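Long-range contacts in 2,3-dihydroxybenzoate-AMP ligase (Bacillus subtilis, PDB 1MDF), which belongs to the ANL superfamily of AMP-binding enzymes, pairing a large N-terminal part with a small C-terminal domain: residues Thr411-Arg416 with Glu426-Asp431; Asp457-Ser462 with Gly518-Lys523; Tyr38-Ala43 with His50-Glu55. All blocks are in the same frame, centred on the assembly; numbering follows the deposited sequence.

Contact 1. Residues Thr411-Arg416 with Glu426-Asp431; sequences TGDIVR and EGRAKD
Arg428 reaches back from the end of its strand to Asp413 and the backbone just before it, and the pairing can be read along its side chain. CB lies 4.0 Å from Gly412 O, and CG is turned anti to the carbonyl carbon (chi1 -65°). CG then passes beside the Asp413 carboxylate. A bend at the third torsion swings the guanidinium round, bringing NE and CZ past Gly412 O, and its two terminal nitrogens part company. NH1 makes a salt bridge to Asp413 OD2 at 2.6 Å, with the carboxylate and guanidinium planes 89° apart, a crossed rather than a flat two-pronged pairing. NH2 donates within the guanidinium plane to Thr411 O at 2.9 Å, where it meets a lone pair of that carbonyl. Gly412 O stands over one face of the group, 3.5 Å from NH2, and takes its hydrogen bond from Ala429 N instead, at an almost straight 176°. The acid is steadied in turn by Thr411 OG1, which donates to Asp413 OD1.

Further along, Ile414 O receives Glu426 N at 3.0 Å and, more weakly, Gly427 N, so two residues face one: a classic beta bulge. Ile414 N closes the ring of backbone bonds by donating to Gly427 O. The isoleucine CG2 rests against the extended Glu426 side chain, 3.2 Å from OE1, an oxygen that is also salt-bridged to Lys439, while CD1 leans on Ala429.

Together these bonds hold the hairpin of strands 409-417 and 423-428. Strand 423-428 is an outer strand of a four-stranded antiparallel sheet; strand 409-417 pairs on its other flank with strand 378-384, and Thr411 and Asp413 touch strand 325-332. Just past the hairpin, Asp431 forms a salt bridge to Arg526 of helix 522-533.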
loop_
_atom_site.group_PDB
_atom_site.type_symbol
_atom_site.label_atom_id
_atom_site.label_comp_id
_atom_site.label_asym_id
_atom_site.label_seq_id
_atom_site.Cartn_x
_atom_site.Cartn_y
_atom_site.Cartn_z
ATOM N N THR A 411 -0.193 -0.989 -15.535
ATOM C CA THR A 411 -0.698 -1.188 -14.180
ATOM C C THR A 411 -1.252 -2.569 -13.879
ATOM O O THR A 411 -1.222 -3.007 -12.733
ATOM C CB THR A 411 -1.782 -0.152 -13.826
ATOM O OG1 THR A 411 -3.074 -0.665 -14.162
ATOM C CG2 THR A 411 -1.537 1.144 -14.582
ATOM N N GLY A 412 -1.762 -3.255 -14.894
ATOM C CA GLY A 412 -2.304 -4.582 -14.671
ATOM C C GLY A 412 -3.735 -4.579 -14.161
ATOM O O GLY A 412 -4.268 -5.621 -13.782
ATOM N N ASP A 413 -4.355 -3.406 -14.130
ATOM C CA ASP A 413 -5.739 -3.297 -13.694
ATOM C C ASP A 413 -6.593 -3.165 -14.946
ATOM O O ASP A 413 -6.093 -2.831 -16.018
ATOM C CB ASP A 413 -5.962 -2.059 -12.827
ATOM C CG ASP A 413 -5.034 -1.998 -11.635
ATOM O OD1 ASP A 413 -4.034 -1.257 -11.702
ATOM O OD2 ASP A 413 -5.300 -2.690 -10.631
ATOM N N ILE A 414 -7.878 -3.453 -14.802
ATOM C CA ILE A 414 -8.830 -3.331 -15.891
ATOM C C ILE A 414 -9.789 -2.270 -15.395
ATOM O O ILE A 414 -10.393 -2.415 -14.333
ATOM C CB ILE A 414 -9.559 -4.662 -16.147
ATOM C CG1 ILE A 414 -8.633 -5.584 -16.948
ATOM C CG2 ILE A 414 -10.873 -4.427 -16.873
ATOM C CD1 ILE A 414 -9.104 -6.996 -17.029
ATOM N N VAL A 415 -9.905 -1.189 -16.151
ATOM C CA VAL A 415 -10.760 -0.090 -15.751
ATOM C C VAL A 415 -11.453 0.547 -16.941
ATOM O O VAL A 415 -11.262 0.143 -18.093
ATOM C CB VAL A 415 -9.934 1.019 -15.042
ATOM C CG1 VAL A 415 -8.932 0.395 -14.076
ATOM C CG2 VAL A 415 -9.202 1.871 -16.077
ATOM N N ARG A 416 -12.260 1.556 -16.633
ATOM C CA ARG A 416 -12.982 2.320 -17.627
ATOM C C ARG A 416 -12.926 3.738 -17.097
ATOM O O ARG A 416 -13.237 3.984 -15.929
ATOM C CB ARG A 416 -14.446 1.865 -17.746
ATOM C CG ARG A 416 -15.382 2.337 -16.630
ATOM C CD ARG A 416 -16.832 2.260 -17.080
ATOM N NE ARG A 416 -17.748 3.074 -16.272
ATOM C CZ ARG A 416 -18.264 2.699 -15.105
ATOM N NH1 ARG A 416 -17.953 1.515 -14.593
ATOM N NH2 ARG A 416 -19.106 3.497 -14.458
ATOM N N GLU A 426 -12.420 -2.161 -12.199
ATOM C CA GLU A 426 -13.236 -3.350 -12.417
ATOM C C GLU A 426 -12.586 -4.492 -11.644
ATOM O O GLU A 426 -13.266 -5.301 -11.021
ATOM C CB GLU A 426 -13.308 -3.718 -13.904
ATOM C CG GLU A 426 -14.260 -4.871 -14.191
ATOM C CD GLU A 426 -14.386 -5.206 -15.677
ATOM O OE1 GLU A 426 -13.601 -6.039 -16.186
ATOM O OE2 GLU A 426 -15.277 -4.622 -16.334
ATOM N N GLY A 427 -11.261 -4.535 -11.688
ATOM C CA GLY A 427 -10.514 -5.565 -10.992
ATOM C C GLY A 427 -9.203 -5.834 -11.708
ATOM O O GLY A 427 -9.010 -5.403 -12.850
ATOM N N ARG A 428 -8.289 -6.536 -11.048
ATOM C CA ARG A 428 -7.015 -6.844 -11.677
ATOM C C ARG A 428 -7.203 -7.790 -12.855
ATOM O O ARG A 428 -8.104 -8.633 -12.855
ATOM C CB ARG A 428 -6.058 -7.477 -10.676
ATOM C CG ARG A 428 -5.653 -6.564 -9.556
ATOM C CD ARG A 428 -4.305 -6.966 -9.024
ATOM N NE ARG A 428 -3.227 -6.726 -9.981
ATOM C CZ ARG A 428 -2.871 -5.518 -10.414
ATOM N NH1 ARG A 428 -3.517 -4.443 -9.982
ATOM N NH2 ARG A 428 -1.851 -5.378 -11.254
ATOM N N ALA A 429 -6.345 -7.640 -13.858
ATOM C CA ALA A 429 -6.399 -8.483 -15.043
ATOM C C ALA A 429 -6.330 -9.946 -14.631
ATOM O O ALA A 429 -7.092 -10.778 -15.130
ATOM C CB ALA A 429 -5.242 -8.152 -15.977
ATOM N N LYS A 430 -5.420 -10.253 -13.715
ATOM C CA LYS A 430 -5.238 -11.623 -13.248
ATOM C C LYS A 430 -6.455 -12.198 -12.531
ATOM O O LYS A 430 -6.639 -13.416 -12.479
ATOM C CB LYS A 430 -4.022 -11.706 -12.320
ATOM C CG LYS A 430 -2.780 -12.340 -12.941
ATOM C CD LYS A 430 -2.245 -11.561 -14.155
ATOM C CE LYS A 430 -1.778 -10.147 -13.796
ATOM N NZ LYS A 430 -0.791 -10.103 -12.669
ATOM N N ASP A 431 -7.286 -11.325 -11.976
ATOM C CA ASP A 431 -8.461 -11.771 -11.241
ATOM C C ASP A 431 -9.711 -11.830 -12.106
ATOM O O ASP A 431 -10.792 -12.170 -11.632
ATOM C CB ASP A 431 -8.689 -10.862 -10.040
ATOM C CG ASP A 431 -7.542 -10.909 -9.046
ATOM O OD1 ASP A 431 -7.537 -10.074 -8.117
ATOM O OD2 ASP A 431 -6.652 -11.781 -9.185
#

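Contact 2. Residues Asp457-Ser462 with Gly518-Lys523; sequences DAAMVS and GKVSKK
Val461 and Lys522 run head to tail beside one another, the valine directed from its strand to the helix and the lysine from the helix to the strand. Where they pass, Val461 CG2 lies 3.7 Å from Lys522 CB and 3.4 Å from Lys522 O, so this one methyl sits against the root of the lysine and its carbonyl. Beyond CG the lysine is fully extended; with CG anti to the carbonyl carbon (chi1 -69°), the methylenes run across the strand, obliquely to its direction, and CE comes within 4.4 Å of Ala459 CB. NZ stops 3.8 Å from Met460 O. Its polar partner is Glu446, through a salt bridge to OE1, and the same oxygen accepts a hydrogen bond from Met460 N, so one carboxylate oxygen of helix 442-449 ties the lysine to the strand backbone.

This is strand-on-helix packing in the small C-terminal domain. Strand 455-465 is an outer member of a three-stranded mixed sheet, bound to strand 469-478 by backbone bonds of Ala459 with Phe475 and of Val461 with Cys473. Ala459 and Val461 turn their CB atoms to helix 522-533, whereas the CB of Met460 points away, and its side chain touches Ala442 and Val445 of helix 442-449.

Ser521 occupies the N-cap position of helix 522-533, and the residue before it, Val520, still takes part: its CG1 touches Ala459 CB at 4.3 Å. Phe512 packs on both of these residues, and Leu525, one turn into the helix, meets the same pair.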
loop_
_atom_site.group_PDB
_atom_site.type_symbol
_atom_site.label_atom_id
_atom_site.label_comp_id
_atom_site.label_asym_id
_atom_site.label_seq_id
_atom_site.Cartn_x
_atom_site.Cartn_y
_atom_site.Cartn_z
ATOM N N ASP A 457 -18.584 -10.572 3.933
ATOM C CA ASP A 457 -17.699 -10.263 2.816
ATOM C C ASP A 457 -17.781 -11.383 1.789
ATOM O O ASP A 457 -18.233 -12.487 2.103
ATOM C CB ASP A 457 -16.252 -10.109 3.282
ATOM C CG ASP A 457 -15.470 -9.137 2.420
ATOM O OD1 ASP A 457 -15.857 -8.932 1.254
ATOM O OD2 ASP A 457 -14.463 -8.582 2.908
ATOM N N ALA A 458 -17.338 -11.097 0.568
ATOM C CA ALA A 458 -17.370 -12.083 -0.506
ATOM C C ALA A 458 -16.269 -11.827 -1.507
ATOM O O ALA A 458 -16.076 -10.699 -1.942
ATOM C CB ALA A 458 -18.710 -12.030 -1.207
ATOM N N ALA A 459 -15.555 -12.879 -1.882
ATOM C CA ALA A 459 -14.465 -12.761 -2.853
ATOM C C ALA A 459 -14.578 -13.896 -3.863
ATOM O O ALA A 459 -14.364 -15.063 -3.526
ATOM C CB ALA A 459 -13.114 -12.809 -2.141
ATOM N N MET A 460 -14.937 -13.552 -5.097
ATOM C CA MET A 460 -15.098 -14.550 -6.149
ATOM C C MET A 460 -13.815 -14.726 -6.953
ATOM O O MET A 460 -13.162 -13.751 -7.337
ATOM C CB MET A 460 -16.255 -14.165 -7.070
ATOM C CG MET A 460 -16.581 -15.217 -8.120
ATOM S SD MET A 460 -18.117 -14.872 -9.000
ATOM C CE MET A 460 -17.656 -13.441 -9.913
ATOM N N VAL A 461 -13.460 -15.981 -7.209
ATOM C CA VAL A 461 -12.240 -16.284 -7.933
ATOM C C VAL A 461 -12.460 -17.349 -9.009
ATOM O O VAL A 461 -13.559 -17.879 -9.170
ATOM C CB VAL A 461 -11.145 -16.715 -6.916
ATOM C CG1 VAL A 461 -10.919 -18.214 -6.950
ATOM C CG2 VAL A 461 -9.879 -15.942 -7.171
ATOM N N SER A 462 -11.417 -17.660 -9.761
ATOM C CA SER A 462 -11.547 -18.642 -10.819
ATOM C C SER A 462 -11.007 -20.011 -10.445
ATOM O O SER A 462 -10.078 -20.132 -9.649
ATOM C CB SER A 462 -10.814 -18.160 -12.069
ATOM O OG SER A 462 -9.411 -18.276 -11.894
ATOM N N GLY A 518 -2.732 -6.294 3.873
ATOM C CA GLY A 518 -4.024 -6.660 4.411
ATOM C C GLY A 518 -5.166 -6.876 3.443
ATOM O O GLY A 518 -6.288 -7.133 3.881
ATOM N N LYS A 519 -4.925 -6.761 2.141
ATOM C CA LYS A 519 -6.020 -6.993 1.206
ATOM C C LYS A 519 -6.172 -8.484 0.939
ATOM O O LYS A 519 -5.345 -9.291 1.367
ATOM C CB LYS A 519 -5.832 -6.205 -0.103
ATOM C CG LYS A 519 -4.419 -6.107 -0.637
ATOM C CD LYS A 519 -4.377 -5.251 -1.900
ATOM C CE LYS A 519 -2.944 -5.003 -2.359
ATOM N NZ LYS A 519 -2.865 -4.296 -3.669
ATOM N N VAL A 520 -7.252 -8.854 0.267
ATOM C CA VAL A 520 -7.503 -10.251 -0.031
ATOM C C VAL A 520 -6.553 -10.764 -1.089
ATOM O O VAL A 520 -6.322 -10.099 -2.097
ATOM C CB VAL A 520 -8.942 -10.467 -0.521
ATOM C CG1 VAL A 520 -9.084 -11.852 -1.115
ATOM C CG2 VAL A 520 -9.906 -10.308 0.635
ATOM N N SER A 521 -6.001 -11.950 -0.850
ATOM C CA SER A 521 -5.083 -12.572 -1.797
ATOM C C SER A 521 -5.855 -13.558 -2.663
ATOM O O SER A 521 -6.051 -14.717 -2.292
ATOM C CB SER A 521 -3.966 -13.306 -1.063
ATOM O OG SER A 521 -3.087 -13.932 -1.989
ATOM N N LYS A 522 -6.298 -13.102 -3.823
ATOM C CA LYS A 522 -7.054 -13.988 -4.686
ATOM C C LYS A 522 -6.194 -15.084 -5.297
ATOM O O LYS A 522 -6.721 -16.050 -5.844
ATOM C CB LYS A 522 -7.791 -13.180 -5.758
ATOM C CG LYS A 522 -8.895 -12.349 -5.157
ATOM C CD LYS A 522 -9.785 -11.696 -6.187
ATOM C CE LYS A 522 -10.897 -10.930 -5.490
ATOM N NZ LYS A 522 -11.830 -10.277 -6.448
ATOM N N LYS A 523 -4.876 -14.951 -5.199
ATOM C CA LYS A 523 -3.997 -15.991 -5.727
ATOM C C LYS A 523 -4.052 -17.188 -4.780
ATOM O O LYS A 523 -3.906 -18.334 -5.200
ATOM C CB LYS A 523 -2.547 -15.513 -5.824
ATOM C CG LYS A 523 -1.613 -16.613 -6.311
ATOM C CD LYS A 523 -0.140 -16.306 -6.083
ATOM C CE LYS A 523 0.702 -17.536 -6.416
ATOM N NZ LYS A 523 2.169 -17.308 -6.303
#

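Contact 3. Residues Tyr38-Ala43 with His50-Glu55; sequences YGDRIA and HWSYRE
Arg41 O is gripped by two neighbours in succession: Tyr53 N donates to it at 3.0 Å, nearly along the C=O axis, and Ser52 CA adds a CA-H...O contact at 3.1 Å. The carbonyl thus lies at the open end of a beta hairpin, strands 42-46 and 49-52, where the second strand passes directly into helix 53-70. Within the hairpin, Ala43 N donates to Trp51 O at 2.9 Å, and Ile42 and Ser52 form a non-hydrogen-bonded antiparallel pair. Just before the first strand, a type II' turn from Tyr38 to Arg41, with Gly39 at positive phi, brings the end of helix 27-38 round to the hairpin; Gly39 O accepts from Arg54 N at 2.9 Å, tying the turn to the first residues of the new helix.

Among the side chains, the Tyr53 ring is held on both faces. Its CG stands anti to the carbonyl carbon (chi1 -78°), which slips the ring between two residues of the first segment. Ala43 CB makes a CH-pi contact over one face, 3.4 Å from the ring centroid and 15° off the normal. Against the opposite face comes the edge of Tyr38, a T-shaped pair with centroids 5.1 Å apart and planes at 68°. The two tyrosines point the same way. The Tyr53 hydroxyl is hydrogen-bonded to Gly251 O, while Arg41, its guanidinium laid over CG of Tyr38, donates from NH1 to Gly250 O, so neighbouring carbonyls before strand 252-255 hold both polar ends. On the outer side, Ile42 CD1 presses on His50 CB at 3.4 Å. The start of the helix is capped by Ser52: OG sits between its own backbone N and carbonyl carbon, and from there accepts Glu55 N at 3.1 Å.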
loop_
_atom_site.group_PDB
_atom_site.type_symbol
_atom_site.label_atom_id
_atom_site.label_comp_id
_atom_site.label_asym_id
_atom_site.label_seq_id
_atom_site.Cartn_x
_atom_site.Cartn_y
_atom_site.Cartn_z
ATOM N N TYR A 38 8.985 23.420 12.620
ATOM C CA TYR A 38 8.051 22.950 13.650
ATOM C C TYR A 38 8.636 22.638 15.039
ATOM O O TYR A 38 7.900 22.460 16.001
ATOM C CB TYR A 38 7.318 21.712 13.127
ATOM C CG TYR A 38 6.744 21.867 11.734
ATOM C CD1 TYR A 38 6.813 20.823 10.820
ATOM C CD2 TYR A 38 6.139 23.055 11.328
ATOM C CE1 TYR A 38 6.304 20.956 9.543
ATOM C CE2 TYR A 38 5.623 23.195 10.048
ATOM C CZ TYR A 38 5.711 22.141 9.160
ATOM O OH TYR A 38 5.214 22.265 7.879
ATOM N N GLY A 39 9.954 22.545 15.135
ATOM C CA GLY A 39 10.584 22.271 16.411
ATOM C C GLY A 39 9.939 21.265 17.351
ATOM O O GLY A 39 9.959 20.055 17.094
ATOM N N ASP A 40 9.359 21.769 18.443
ATOM C CA ASP A 40 8.760 20.908 19.465
ATOM C C ASP A 40 7.392 20.305 19.180
ATOM O O ASP A 40 6.867 19.568 20.002
ATOM C CB ASP A 40 8.692 21.637 20.813
ATOM C CG ASP A 40 8.645 20.670 21.995
ATOM O OD1 ASP A 40 8.163 21.044 23.086
ATOM O OD2 ASP A 40 9.109 19.526 21.829
ATOM N N ARG A 41 6.812 20.610 18.028
ATOM C CA ARG A 41 5.513 20.063 17.685
ATOM C C ARG A 41 5.597 18.532 17.626
ATOM O O ARG A 41 6.577 17.985 17.125
ATOM C CB ARG A 41 5.075 20.619 16.332
ATOM C CG ARG A 41 3.661 20.235 15.922
ATOM C CD ARG A 41 3.397 20.623 14.474
ATOM N NE ARG A 41 3.689 22.033 14.249
ATOM C CZ ARG A 41 3.493 22.664 13.096
ATOM N NH1 ARG A 41 3.004 22.007 12.054
ATOM N NH2 ARG A 41 3.781 23.955 12.987
ATOM N N ILE A 42 4.586 17.842 18.147
ATOM C CA ILE A 42 4.579 16.377 18.111
ATOM C C ILE A 42 4.405 15.857 16.688
ATOM O O ILE A 42 3.401 16.140 16.011
ATOM C CB ILE A 42 3.451 15.769 18.959
ATOM C CG1 ILE A 42 3.697 16.050 20.446
ATOM C CG2 ILE A 42 3.370 14.258 18.692
ATOM C CD1 ILE A 42 5.049 15.576 20.912
ATOM N N ALA A 43 5.385 15.075 16.249
ATOM C CA ALA A 43 5.380 14.519 14.912
ATOM C C ALA A 43 4.838 13.099 14.896
ATOM O O ALA A 43 4.029 12.741 14.050
ATOM C CB ALA A 43 6.800 14.549 14.351
ATOM N N HIS A 50 5.902 10.160 22.733
ATOM C CA HIS A 50 5.841 11.172 21.681
ATOM C C HIS A 50 7.236 11.566 21.212
ATOM O O HIS A 50 8.195 11.515 21.979
ATOM C CB HIS A 50 5.189 12.456 22.200
ATOM C CG HIS A 50 3.952 12.236 23.003
ATOM N ND1 HIS A 50 2.744 11.888 22.433
ATOM C CD2 HIS A 50 3.727 12.335 24.335
ATOM C CE1 HIS A 50 1.829 11.785 23.381
ATOM N NE2 HIS A 50 2.399 12.050 24.544
ATOM N N TRP A 51 7.322 12.015 19.965
ATOM C CA TRP A 51 8.580 12.476 19.366
ATOM C C TRP A 51 8.333 13.759 18.556
ATOM O O TRP A 51 7.659 13.724 17.527
ATOM C CB TRP A 51 9.156 11.416 18.416
ATOM C CG TRP A 51 9.925 10.303 19.054
ATOM C CD1 TRP A 51 10.051 10.035 20.386
ATOM C CD2 TRP A 51 10.680 9.305 18.374
ATOM N NE1 TRP A 51 10.841 8.930 20.579
ATOM C CE2 TRP A 51 11.240 8.460 19.357
ATOM C CE3 TRP A 51 10.941 9.038 17.024
ATOM C CZ2 TRP A 51 12.046 7.369 19.034
ATOM C CZ3 TRP A 51 11.749 7.949 16.702
ATOM C CH2 TRP A 51 12.288 7.130 17.703
ATOM N N SER A 52 8.864 14.885 19.021
ATOM C CA SER A 52 8.713 16.141 18.286
ATOM C C SER A 52 9.525 16.051 16.996
ATOM O O SER A 52 10.462 15.259 16.910
ATOM C CB SER A 52 9.256 17.312 19.100
ATOM O OG SER A 52 10.665 17.230 19.194
ATOM N N TYR A 53 9.175 16.864 16.002
ATOM C CA TYR A 53 9.911 16.871 14.743
ATOM C C TYR A 53 11.400 17.091 14.996
ATOM O O TYR A 53 12.240 16.447 14.381
ATOM C CB TYR A 53 9.400 17.971 13.811
ATOM C CG TYR A 53 8.111 17.646 13.089
ATOM C CD1 TYR A 53 6.876 17.807 13.717
ATOM C CD2 TYR A 53 8.131 17.168 11.782
ATOM C CE1 TYR A 53 5.694 17.499 13.061
ATOM C CE2 TYR A 53 6.953 16.855 11.113
ATOM C CZ TYR A 53 5.742 17.024 11.760
ATOM O OH TYR A 53 4.580 16.736 11.108
ATOM N N ARG A 54 11.717 18.006 15.906
ATOM C CA ARG A 54 13.103 18.325 16.252
ATOM C C ARG A 54 13.820 17.080 16.794
ATOM O O ARG A 54 15.004 16.857 16.527
ATOM C CB ARG A 54 13.120 19.445 17.301
ATOM C CG ARG A 54 14.511 19.925 17.728
ATOM C CD ARG A 54 15.018 21.081 16.883
ATOM N NE ARG A 54 14.171 22.265 17.016
ATOM C CZ ARG A 54 14.300 23.358 16.275
ATOM N NH1 ARG A 54 15.250 23.423 15.350
ATOM N NH2 ARG A 54 13.464 24.372 16.432
ATOM N N GLU A 55 13.090 16.271 17.550
ATOM C CA GLU A 55 13.643 15.055 18.126
ATOM C C GLU A 55 13.931 14.000 17.058
ATOM O O GLU A 55 14.938 13.279 17.130
ATOM C CB GLU A 55 12.675 14.490 19.158
ATOM C CG GLU A 55 13.001 13.079 19.584
ATOM C CD GLU A 55 12.290 12.670 20.855
ATOM O OE1 GLU A 55 11.374 13.408 21.287
ATOM O OE2 GLU A 55 12.652 11.606 21.412
#

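How the contacts relate
The three contacts follow one another along the chain, contact 3 first and contact 2 last, but they are unequally spaced. Contacts 1 and 2 are neighbours, their centres about 14 Å apart, and they touch: Asp431 OD1 packs on Lys522 CD at 3.4 Å. The loop that leaves the hairpin of contact 1 thus meets the helix start of contact 2, in the small C-terminal domain. Contact 3 lies on the opposite side of the chain's centre, about 42 Å from contact 1 and about 41 Å from contact 2 between centres; its nearest atoms remain about 30 Å and about 23 Å away, respectively. It belongs to a different sheet, formed early in the chain, and touches neither of the others.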